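Local structure of peptide chain release factor subunit 1 (Aeropyrum pernix, 3AGK) at residues Trp27-Tyr38 with Tyr121-Phe132. The protein probably directs the termination of protein synthesis in archaea by responding to all three stop codons, working with a GTP-binding partner subunit. Sequence-based numbering, arbitrary orientation.
Sequences WSAPATVLLSLY and YYRTDKRFITDF
Two side-chain hydroxyls of strand 34-38, on Ser-36 and Tyr-38, catch the loop that follows strand 121-125 by its backbone, where 121-132, having paired with strand 34-38, turns back over one face of the sheet. Ser-36 OG accepts the N-H of Ile-129 at 2.9 Å in an almost straight bond (175°), and Tyr-38 OH donates to Ile-129 O at 2.7 Å, the oxygen lying in the ring plane, beside its hydroxyl edge. The backbone N-H and C=O of Ile-129 thus bond to side-chain hydroxyls rather than to a neighbouring backbone. With CG anti to the carbonyl carbon (chi1 -68°), the Tyr-38 ring runs alongside Tyr-121 and takes Phe-132 CD1 over one face, 3.4 Å from CZ; the two ring planes are inclined at 44°. An alanine in place of Tyr-38 would probably leave Ile-129 O without this donor and strip Phe-132 of the ring it rests on. Farther along the same face, Phe-128 CE2 lies over the indole of Trp-27, 3.4 Å from CD2, while its CE1 meets Leu-34 CB; Phe-96 of neighbouring strand 93-98 meets the Phe-128 ring, and Phe-109, one strand farther out, the indole. On the reverse face, the side chains of Leu-35 and Tyr-122 cross at about a right angle, CD1 against CE1, and both touch Leu-75 of helix 65-82. The strands themselves are antiparallel, with paired backbone bonds at Ser-36/Arg-123 and Tyr-38/Tyr-121, and a classic beta bulge sets Val-33 and Leu-34 against Asp-125. Asp-125 OD1 also forms a salt bridge with Arg-123 NH1, while OD2 accepts the N-H of Lys-126. Hydroxyl-to-backbone bonds and aromatic packing together hold the loop across the sheet of eRF1 domain 1, while Arg-123 and Lys-126 remain exposed.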
loop_
_atom_site.group_PDB
_atom_site.type_symbol
_atom_site.label_atom_id
_atom_site.label_comp_id
_atom_site.label_asym_id
_atom_site.label_seq_id
_atom_site.Cartn_x
_atom_site.Cartn_y
_atom_site.Cartn_z
ATOM N N TRP A 27 -11.287 -5.707 -10.870
ATOM C CA TRP A 27 -12.582 -6.384 -10.995
ATOM C C TRP A 27 -13.651 -5.927 -10.012
ATOM O O TRP A 27 -13.387 -5.810 -8.813
ATOM C CB TRP A 27 -12.393 -7.892 -10.882
ATOM C CG TRP A 27 -11.756 -8.449 -12.080
ATOM C CD1 TRP A 27 -10.523 -8.136 -12.570
ATOM C CD2 TRP A 27 -12.315 -9.415 -12.972
ATOM N NE1 TRP A 27 -10.273 -8.856 -13.714
ATOM C CE2 TRP A 27 -11.358 -9.649 -13.985
ATOM C CE3 TRP A 27 -13.527 -10.118 -13.011
ATOM C CZ2 TRP A 27 -11.578 -10.552 -15.022
ATOM C CZ3 TRP A 27 -13.745 -11.010 -14.049
ATOM C CH2 TRP A 27 -12.774 -11.220 -15.040
ATOM N N SER A 28 -14.862 -5.693 -10.529
ATOM C CA SER A 28 -16.005 -5.311 -9.696
ATOM C C SER A 28 -17.330 -5.820 -10.265
ATOM O O SER A 28 -17.423 -6.127 -11.452
ATOM C CB SER A 28 -16.073 -3.793 -9.545
ATOM O OG SER A 28 -16.541 -3.191 -10.737
ATOM N N ALA A 29 -18.349 -5.898 -9.410
ATOM C CA ALA A 29 -19.696 -6.317 -9.821
ATOM C C ALA A 29 -20.782 -5.760 -8.882
ATOM O O ALA A 29 -20.537 -5.577 -7.691
ATOM C CB ALA A 29 -19.783 -7.835 -9.894
ATOM N N PRO A 30 -21.985 -5.492 -9.422
ATOM C CA PRO A 30 -23.109 -4.949 -8.643
ATOM C C PRO A 30 -23.503 -5.815 -7.442
ATOM O O PRO A 30 -23.613 -5.295 -6.330
ATOM C CB PRO A 30 -24.254 -4.908 -9.660
ATOM C CG PRO A 30 -23.578 -4.799 -10.977
ATOM C CD PRO A 30 -22.309 -5.594 -10.855
ATOM N N ALA A 31 -23.722 -7.109 -7.667
ATOM C CA ALA A 31 -24.057 -8.033 -6.585
ATOM C C ALA A 31 -22.832 -8.841 -6.183
ATOM O O ALA A 31 -21.813 -8.829 -6.879
ATOM C CB ALA A 31 -25.187 -8.956 -6.994
ATOM N N THR A 32 -22.925 -9.535 -5.056
ATOM C CA THR A 32 -21.791 -10.305 -4.570
ATOM C C THR A 32 -21.670 -11.608 -5.349
ATOM O O THR A 32 -22.125 -12.652 -4.894
ATOM C CB THR A 32 -21.894 -10.598 -3.066
ATOM O OG1 THR A 32 -23.063 -11.382 -2.807
ATOM C CG2 THR A 32 -21.970 -9.293 -2.272
ATOM N N VAL A 33 -21.031 -11.532 -6.516
ATOM C CA VAL A 33 -20.995 -12.644 -7.464
ATOM C C VAL A 33 -19.607 -12.912 -8.062
ATOM O O VAL A 33 -19.492 -13.539 -9.120
ATOM C CB VAL A 33 -21.989 -12.407 -8.623
ATOM C CG1 VAL A 33 -23.367 -12.049 -8.073
ATOM C CG2 VAL A 33 -21.472 -11.319 -9.565
ATOM N N LEU A 34 -18.559 -12.429 -7.397
ATOM C CA LEU A 34 -17.189 -12.723 -7.814
ATOM C C LEU A 34 -16.514 -13.635 -6.791
ATOM O O LEU A 34 -16.363 -13.278 -5.619
ATOM C CB LEU A 34 -16.383 -11.438 -8.015
ATOM C CG LEU A 34 -16.880 -10.503 -9.126
ATOM C CD1 LEU A 34 -16.035 -9.240 -9.191
ATOM C CD2 LEU A 34 -16.894 -11.194 -10.477
ATOM N N LEU A 35 -16.124 -14.817 -7.249
ATOM C CA LEU A 35 -15.611 -15.874 -6.380
ATOM C C LEU A 35 -14.126 -15.742 -6.056
ATOM O O LEU A 35 -13.299 -15.528 -6.942
ATOM C CB LEU A 35 -15.873 -17.235 -7.028
ATOM C CG LEU A 35 -15.277 -18.493 -6.394
ATOM C CD1 LEU A 35 -15.390 -18.417 -4.889
ATOM C CD2 LEU A 35 -16.008 -19.730 -6.903
ATOM N N SER A 36 -13.802 -15.879 -4.776
ATOM C CA SER A 36 -12.416 -15.923 -4.329
ATOM C C SER A 36 -12.197 -17.229 -3.554
ATOM O O SER A 36 -12.959 -17.539 -2.641
ATOM C CB SER A 36 -12.109 -14.713 -3.435
ATOM O OG SER A 36 -12.339 -13.492 -4.120
ATOM N N LEU A 37 -11.167 -17.992 -3.908
ATOM C CA LEU A 37 -10.947 -19.299 -3.287
ATOM C C LEU A 37 -9.462 -19.645 -3.072
ATOM O O LEU A 37 -8.700 -19.764 -4.029
ATOM C CB LEU A 37 -11.620 -20.377 -4.131
ATOM C CG LEU A 37 -11.328 -21.827 -3.774
ATOM C CD1 LEU A 37 -12.022 -22.174 -2.466
ATOM C CD2 LEU A 37 -11.821 -22.718 -4.879
ATOM N N TYR A 38 -9.067 -19.814 -1.813
ATOM C CA TYR A 38 -7.681 -20.115 -1.453
ATOM C C TYR A 38 -7.589 -21.496 -0.813
ATOM O O TYR A 38 -8.292 -21.785 0.154
ATOM C CB TYR A 38 -7.172 -19.112 -0.423
ATOM C CG TYR A 38 -6.986 -17.681 -0.882
ATOM C CD1 TYR A 38 -8.075 -16.858 -1.152
ATOM C CD2 TYR A 38 -5.713 -17.132 -0.975
ATOM C CE1 TYR A 38 -7.890 -15.529 -1.548
ATOM C CE2 TYR A 38 -5.519 -15.816 -1.363
ATOM C CZ TYR A 38 -6.603 -15.015 -1.651
ATOM O OH TYR A 38 -6.383 -13.706 -2.033
ATOM N N TYR A 121 -9.901 -20.211 2.342
ATOM C CA TYR A 121 -10.804 -19.078 2.310
ATOM C C TYR A 121 -11.677 -19.225 1.080
ATOM O O TYR A 121 -11.192 -19.581 0.005
ATOM C CB TYR A 121 -9.999 -17.781 2.260
ATOM C CG TYR A 121 -10.806 -16.513 2.414
ATOM C CD1 TYR A 121 -11.056 -15.974 3.672
ATOM C CD2 TYR A 121 -11.298 -15.836 1.306
ATOM C CE1 TYR A 121 -11.789 -14.801 3.824
ATOM C CE2 TYR A 121 -12.027 -14.660 1.446
ATOM C CZ TYR A 121 -12.270 -14.152 2.710
ATOM O OH TYR A 121 -12.985 -12.991 2.857
ATOM N N TYR A 122 -12.970 -18.989 1.251
ATOM C CA TYR A 122 -13.903 -19.012 0.139
ATOM C C TYR A 122 -14.804 -17.810 0.269
ATOM O O TYR A 122 -15.308 -17.523 1.355
ATOM C CB TYR A 122 -14.755 -20.279 0.153
ATOM C CG TYR A 122 -16.007 -20.153 -0.701
ATOM C CD1 TYR A 122 -15.961 -20.382 -2.061
ATOM C CD2 TYR A 122 -17.228 -19.772 -0.147
ATOM C CE1 TYR A 122 -17.088 -20.258 -2.853
ATOM C CE2 TYR A 122 -18.368 -19.646 -0.935
ATOM C CZ TYR A 122 -18.281 -19.895 -2.291
ATOM O OH TYR A 122 -19.380 -19.779 -3.104
ATOM N N ARG A 123 -15.036 -17.099 -0.823
ATOM C CA ARG A 123 -15.941 -15.969 -0.708
ATOM C C ARG A 123 -16.570 -15.531 -2.021
ATOM O O ARG A 123 -15.993 -15.699 -3.094
ATOM C CB ARG A 123 -15.229 -14.800 -0.031
ATOM C CG ARG A 123 -16.141 -13.686 0.385
ATOM C CD ARG A 123 -15.534 -12.966 1.558
ATOM N NE ARG A 123 -16.557 -12.500 2.479
ATOM C CZ ARG A 123 -16.870 -11.224 2.658
ATOM N NH1 ARG A 123 -16.213 -10.288 1.989
ATOM N NH2 ARG A 123 -17.825 -10.887 3.512
ATOM N N THR A 124 -17.781 -14.994 -1.925
ATOM C CA THR A 124 -18.400 -14.337 -3.063
ATOM C C THR A 124 -18.644 -12.890 -2.688
ATOM O O THR A 124 -19.245 -12.603 -1.662
ATOM C CB THR A 124 -19.700 -15.018 -3.497
ATOM O OG1 THR A 124 -20.573 -15.167 -2.370
ATOM C CG2 THR A 124 -19.396 -16.373 -4.081
ATOM N N ASP A 125 -18.151 -11.975 -3.508
ATOM C CA ASP A 125 -18.256 -10.567 -3.176
ATOM C C ASP A 125 -18.427 -9.738 -4.430
ATOM O O ASP A 125 -18.507 -10.285 -5.534
ATOM C CB ASP A 125 -17.032 -10.103 -2.387
ATOM C CG ASP A 125 -17.386 -9.087 -1.317
ATOM O OD1 ASP A 125 -17.031 -9.311 -0.143
ATOM O OD2 ASP A 125 -18.027 -8.067 -1.644
ATOM N N LYS A 126 -18.501 -8.423 -4.249
ATOM C CA LYS A 126 -18.621 -7.482 -5.357
ATOM C C LYS A 126 -17.239 -7.264 -6.003
ATOM O O LYS A 126 -17.111 -6.626 -7.058
ATOM C CB LYS A 126 -19.252 -6.164 -4.873
ATOM C CG LYS A 126 -20.676 -6.326 -4.303
ATOM C CD LYS A 126 -21.178 -5.064 -3.595
ATOM C CE LYS A 126 -22.547 -5.277 -2.942
ATOM N NZ LYS A 126 -23.004 -4.079 -2.161
ATOM N N ARG A 127 -16.216 -7.831 -5.359
ATOM C CA ARG A 127 -14.841 -7.782 -5.846
ATOM C C ARG A 127 -14.087 -9.066 -5.460
ATOM O O ARG A 127 -14.588 -9.882 -4.679
ATOM C CB ARG A 127 -14.126 -6.541 -5.291
ATOM C CG ARG A 127 -13.975 -6.523 -3.777
ATOM C CD ARG A 127 -13.650 -5.124 -3.244
ATOM N NE ARG A 127 -12.372 -4.615 -3.736
ATOM C CZ ARG A 127 -11.872 -3.416 -3.438
ATOM N NH1 ARG A 127 -10.700 -3.041 -3.936
ATOM N NH2 ARG A 127 -12.542 -2.589 -2.642
ATOM N N PHE A 128 -12.897 -9.258 -6.023
ATOM C CA PHE A 128 -12.023 -10.344 -5.586
ATOM C C PHE A 128 -11.341 -9.990 -4.244
ATOM O O PHE A 128 -10.976 -8.836 -3.993
ATOM C CB PHE A 128 -10.961 -10.675 -6.657
ATOM C CG PHE A 128 -11.522 -11.284 -7.939
ATOM C CD1 PHE A 128 -12.486 -12.290 -7.899
ATOM C CD2 PHE A 128 -11.041 -10.878 -9.185
ATOM C CE1 PHE A 128 -12.984 -12.856 -9.075
ATOM C CE2 PHE A 128 -11.529 -11.436 -10.362
ATOM C CZ PHE A 128 -12.501 -12.430 -10.307
ATOM N N ILE A 129 -11.180 -10.985 -3.379
ATOM C CA ILE A 129 -10.459 -10.783 -2.130
ATOM C C ILE A 129 -8.988 -11.124 -2.345
ATOM O O ILE A 129 -8.627 -12.286 -2.533
ATOM C CB ILE A 129 -11.018 -11.663 -1.006
ATOM C CG1 ILE A 129 -12.549 -11.595 -0.990
ATOM C CG2 ILE A 129 -10.395 -11.265 0.339
ATOM C CD1 ILE A 129 -13.101 -10.204 -0.813
ATOM N N THR A 130 -8.141 -10.109 -2.320
ATOM C CA THR A 130 -6.746 -10.289 -2.691
ATOM C C THR A 130 -5.878 -10.228 -1.449
ATOM O O THR A 130 -4.664 -10.469 -1.505
ATOM C CB THR A 130 -6.311 -9.190 -3.645
ATOM O OG1 THR A 130 -5.704 -8.132 -2.899
ATOM C CG2 THR A 130 -7.512 -8.640 -4.394
ATOM N N ASP A 131 -6.525 -9.890 -0.336
ATOM C CA ASP A 131 -5.896 -9.767 0.967
ATOM C C ASP A 131 -4.549 -10.444 1.091
ATOM O O ASP A 131 -3.517 -9.790 1.114
ATOM C CB ASP A 131 -6.821 -10.342 2.050
ATOM C CG ASP A 131 -7.965 -9.416 2.396
ATOM O OD1 ASP A 131 -8.212 -8.475 1.617
ATOM O OD2 ASP A 131 -8.616 -9.634 3.445
ATOM N N PHE A 132 -4.585 -11.768 1.198
ATOM C CA PHE A 132 -3.420 -12.559 1.561
ATOM C C PHE A 132 -2.286 -12.360 0.567
ATOM O O PHE A 132 -1.112 -12.413 0.934
ATOM C CB PHE A 132 -3.785 -14.045 1.636
ATOM C CG PHE A 132 -5.147 -14.328 2.258
ATOM C CD1 PHE A 132 -6.320 -13.949 1.617
ATOM C CD2 PHE A 132 -5.247 -15.008 3.461
ATOM C CE1 PHE A 132 -7.544 -14.226 2.163
ATOM C CE2 PHE A 132 -6.480 -15.282 4.016
ATOM C CZ PHE A 132 -7.627 -14.892 3.365
#